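Local structure of RavA (Legionella pneumophila str. Paris, 6WO6) at residues A[189-201]-A[230-242]. The protein is a Legionella pneumophila effector, probably acting in host cells during infection. The protein carries 2 engineered substitutions. Sequence-based numbering, arbitrary orientation.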
# COMPACT_ATOMS: atom_id res chain seq x y z
N PHE A 189 -9.72 -2.63 13.28
CA PHE A 189 -9.21 -1.98 12.07
C PHE A 189 -10.19 -0.94 11.56
O PHE A 189 -9.78 0.13 11.08
CB PHE A 189 -8.93 -3.03 10.99
CG PHE A 189 -8.39 -2.45 9.71
CD1 PHE A 189 -7.03 -2.26 9.54
CD2 PHE A 189 -9.25 -2.10 8.68
CE1 PHE A 189 -6.54 -1.73 8.36
CE2 PHE A 189 -8.76 -1.57 7.50
CZ PHE A 189 -7.40 -1.38 7.34
N PHE A 190 -11.48 -1.23 11.66
CA PHE A 190 -12.52 -0.34 11.17
C PHE A 190 -13.01 0.64 12.23
O PHE A 190 -13.40 1.77 11.89
CB PHE A 190 -13.70 -1.16 10.64
CG PHE A 190 -13.33 -2.11 9.54
CD1 PHE A 190 -12.80 -3.36 9.83
CD2 PHE A 190 -13.49 -1.75 8.21
CE1 PHE A 190 -12.45 -4.24 8.82
CE2 PHE A 190 -13.15 -2.63 7.20
CZ PHE A 190 -12.63 -3.87 7.50
N SER A 191 -13.02 0.24 13.50
CA SER A 191 -13.51 1.11 14.56
C SER A 191 -12.43 2.04 15.12
O SER A 191 -12.71 2.78 16.06
CB SER A 191 -14.10 0.27 15.70
OG SER A 191 -13.13 -0.60 16.26
N SER A 192 -11.22 2.01 14.56
CA SER A 192 -10.15 2.86 15.06
C SER A 192 -10.44 4.33 14.77
O SER A 192 -11.03 4.68 13.75
CB SER A 192 -8.81 2.46 14.44
OG SER A 192 -7.77 3.35 14.82
N ARG A 193 -10.02 5.19 15.70
CA ARG A 193 -10.16 6.63 15.48
C ARG A 193 -9.31 7.10 14.31
O ARG A 193 -9.65 8.09 13.65
CB ARG A 193 -9.78 7.39 16.75
N GLU A 194 -8.21 6.41 14.02
CA GLU A 194 -7.31 6.77 12.93
C GLU A 194 -7.76 6.21 11.58
O GLU A 194 -7.00 6.32 10.61
CB GLU A 194 -5.89 6.29 13.23
CG GLU A 194 -5.66 5.87 14.68
CD GLU A 194 -5.68 7.03 15.65
OE1 GLU A 194 -5.31 8.16 15.24
OE2 GLU A 194 -6.07 6.83 16.81
N PHE A 195 -8.95 5.62 11.50
CA PHE A 195 -9.39 5.03 10.24
C PHE A 195 -9.63 6.12 9.20
O PHE A 195 -10.37 7.07 9.43
CB PHE A 195 -10.67 4.21 10.44
CG PHE A 195 -11.16 3.57 9.17
CD1 PHE A 195 -10.68 2.33 8.77
CD2 PHE A 195 -12.08 4.22 8.36
CE1 PHE A 195 -11.12 1.75 7.60
CE2 PHE A 195 -12.51 3.65 7.18
CZ PHE A 195 -12.04 2.41 6.81
N LYS A 196 -9.00 5.95 8.04
CA LYS A 196 -9.09 6.92 6.95
C LYS A 196 -9.41 6.16 5.66
O LYS A 196 -8.55 5.47 5.12
CB LYS A 196 -7.79 7.71 6.82
CG LYS A 196 -7.52 8.59 8.04
CD LYS A 196 -6.08 9.03 8.13
CE LYS A 196 -5.84 9.78 9.44
NZ LYS A 196 -4.39 9.96 9.73
N ILE A 197 -10.65 6.30 5.19
CA ILE A 197 -11.09 5.56 4.01
C ILE A 197 -10.27 5.94 2.79
O ILE A 197 -9.97 5.09 1.94
CB ILE A 197 -12.60 5.79 3.78
CG1 ILE A 197 -13.08 5.03 2.54
CG2 ILE A 197 -12.91 7.27 3.67
CD1 ILE A 197 -12.98 3.53 2.68
N ASP A 198 -9.88 7.21 2.69
CA ASP A 198 -9.11 7.65 1.52
C ASP A 198 -7.70 7.08 1.54
O ASP A 198 -7.13 6.81 0.48
CB ASP A 198 -9.08 9.18 1.43
CG ASP A 198 -8.47 9.83 2.65
OD1 ASP A 198 -8.80 9.42 3.79
OD2 ASP A 198 -7.66 10.77 2.48
N SER A 199 -7.12 6.87 2.73
CA SER A 199 -5.83 6.19 2.79
C SER A 199 -5.96 4.73 2.37
O SER A 199 -5.07 4.20 1.70
CB SER A 199 -5.24 6.29 4.20
OG SER A 199 -4.71 7.58 4.45
N CYS A 200 -7.05 4.07 2.77
CA CYS A 200 -7.28 2.69 2.34
C CYS A 200 -7.45 2.60 0.83
O CYS A 200 -6.91 1.69 0.19
CB CYS A 200 -8.51 2.11 3.05
SG CYS A 200 -8.34 1.89 4.84
N ILE A 201 -8.18 3.55 0.24
CA ILE A 201 -8.43 3.50 -1.20
C ILE A 201 -7.16 3.84 -1.98
O ILE A 201 -6.82 3.16 -2.96
CB ILE A 201 -9.59 4.44 -1.57
CG1 ILE A 201 -10.90 3.91 -0.97
CG2 ILE A 201 -9.71 4.58 -3.08
CD1 ILE A 201 -12.08 4.82 -1.18
N ARG A 230 -21.56 -3.53 12.47
CA ARG A 230 -21.52 -4.46 11.35
C ARG A 230 -21.77 -3.76 10.02
O ARG A 230 -21.03 -3.95 9.05
CB ARG A 230 -22.52 -5.59 11.58
CG ARG A 230 -22.27 -6.41 12.84
CD ARG A 230 -22.88 -7.80 12.73
NE ARG A 230 -24.11 -7.94 13.50
CZ ARG A 230 -24.24 -8.71 14.57
NH1 ARG A 230 -23.21 -9.42 15.00
NH2 ARG A 230 -25.40 -8.78 15.21
N THR A 231 -22.84 -2.96 9.96
CA THR A 231 -23.11 -2.18 8.76
C THR A 231 -21.94 -1.28 8.40
O THR A 231 -21.59 -1.14 7.23
CB THR A 231 -24.38 -1.34 8.95
OG1 THR A 231 -25.47 -2.20 9.32
CG2 THR A 231 -24.74 -0.61 7.67
N ASP A 232 -21.31 -0.67 9.41
CA ASP A 232 -20.18 0.22 9.17
C ASP A 232 -19.00 -0.53 8.57
O ASP A 232 -18.38 -0.07 7.60
CB ASP A 232 -19.79 0.90 10.49
CG ASP A 232 -18.56 1.77 10.35
OD1 ASP A 232 -18.66 2.85 9.73
OD2 ASP A 232 -17.49 1.37 10.87
N VAL A 233 -18.68 -1.70 9.13
CA VAL A 233 -17.61 -2.53 8.59
C VAL A 233 -17.90 -2.89 7.14
O VAL A 233 -17.02 -2.82 6.27
CB VAL A 233 -17.43 -3.79 9.45
CG1 VAL A 233 -16.48 -4.77 8.78
CG2 VAL A 233 -16.92 -3.42 10.84
N VAL A 234 -19.14 -3.29 6.85
CA VAL A 234 -19.48 -3.72 5.49
C VAL A 234 -19.38 -2.54 4.52
O VAL A 234 -18.86 -2.69 3.40
CB VAL A 234 -20.88 -4.37 5.47
CG1 VAL A 234 -21.29 -4.71 4.05
CG2 VAL A 234 -20.88 -5.61 6.34
N MET A 235 -19.88 -1.37 4.92
CA MET A 235 -19.81 -0.20 4.05
C MET A 235 -18.37 0.19 3.77
O MET A 235 -18.02 0.54 2.64
CB MET A 235 -20.58 0.97 4.65
CG MET A 235 -22.07 0.74 4.78
SD MET A 235 -22.87 0.31 3.22
CE MET A 235 -23.30 1.93 2.60
N LYS A 236 -17.50 0.11 4.79
CA LYS A 236 -16.10 0.46 4.57
C LYS A 236 -15.42 -0.54 3.63
O LYS A 236 -14.66 -0.14 2.73
CB LYS A 236 -15.37 0.54 5.91
CG LYS A 236 -15.67 1.83 6.65
CD LYS A 236 -15.25 1.80 8.11
CE LYS A 236 -15.61 3.10 8.80
NZ LYS A 236 -15.33 3.06 10.25
N ILE A 237 -15.69 -1.83 3.81
CA ILE A 237 -15.12 -2.83 2.90
C ILE A 237 -15.57 -2.57 1.47
O ILE A 237 -14.76 -2.52 0.54
CB ILE A 237 -15.49 -4.25 3.36
CG1 ILE A 237 -14.85 -4.55 4.72
CG2 ILE A 237 -15.03 -5.28 2.33
CD1 ILE A 237 -15.40 -5.80 5.38
N LYS A 238 -16.88 -2.37 1.28
CA LYS A 238 -17.37 -2.01 -0.05
C LYS A 238 -16.81 -0.68 -0.52
O LYS A 238 -16.83 -0.39 -1.73
CB LYS A 238 -18.90 -1.99 -0.07
CG LYS A 238 -19.53 -3.32 -0.44
CD LYS A 238 -20.44 -3.84 0.65
CE LYS A 238 -21.91 -3.53 0.37
NZ LYS A 238 -22.44 -4.31 -0.78
N GLY A 239 -16.31 0.14 0.39
CA GLY A 239 -15.70 1.40 0.03
C GLY A 239 -14.31 1.26 -0.56
O GLY A 239 -13.99 1.91 -1.56
N PHE A 240 -13.45 0.42 0.04
CA PHE A 240 -12.10 0.25 -0.50
C PHE A 240 -11.87 -1.12 -1.14
O PHE A 240 -10.73 -1.42 -1.50
CB PHE A 240 -11.04 0.53 0.58
CG PHE A 240 -11.00 -0.47 1.70
CD1 PHE A 240 -10.27 -1.64 1.58
CD2 PHE A 240 -11.67 -0.23 2.89
CE1 PHE A 240 -10.22 -2.56 2.61
CE2 PHE A 240 -11.63 -1.15 3.92
CZ PHE A 240 -10.90 -2.31 3.78
N CYS A 241 -12.90 -1.94 -1.30
CA CYS A 241 -12.78 -3.20 -2.01
C CYS A 241 -13.84 -3.29 -3.10
O CYS A 241 -14.84 -2.57 -3.08
CB CYS A 241 -12.91 -4.42 -1.07
SG CYS A 241 -11.51 -4.72 0.00
N ALA A 242 -13.60 -4.18 -4.05
CA ALA A 242 -14.61 -4.48 -5.06
C ALA A 242 -15.81 -5.16 -4.42
O ALA A 242 -15.67 -5.94 -3.47
CB ALA A 242 -14.02 -5.36 -6.16
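Lys236 NZ is gripped from two directions, giving a hydrogen bond to Phe190 O at 2.8 Å and a salt bridge to Asp232 OD2, one helical turn back, on that oxygen's syn lone pair. The ammonium sits tilted 32° from the carbonyl plane of Phe190. To get there the lysine chain runs extended over one face of the Phe195 ring, Lys236 CD lying 3.4 Å from Phe195 CE2, and NZ adds an off-centre cation-pi contact. The Phe190 side chain is a knob in a hole of helix 230-240 formed by Val233, Lys236, Ile237 and Phe240. Val233 CG1 stands over the centre of one ring face, a CH-pi contact, while Phe189 CD2 covers the opposite face. In this all-helical chain, segment 197-201 crosses segment 230-240 at -40°, axes 9.7 Å apart. Phe240 is the return knob, its chi1 of 68° swinging the ring among Ile197, Cys200, Ile201 and Phe190. Phe190 CE2 and Ile197 CD1 meet it at the edge; Cys200 SG is farther off, above a face. Beyond the segments Phe207 stacks on Phe240. With a carboxylate, a carbonyl and an aromatic face around it, the ammonium is probably stabilised as a cation, linking helix 188-191, through Phe190 O, and the turn-ending Phe195 ring to helix 230-240.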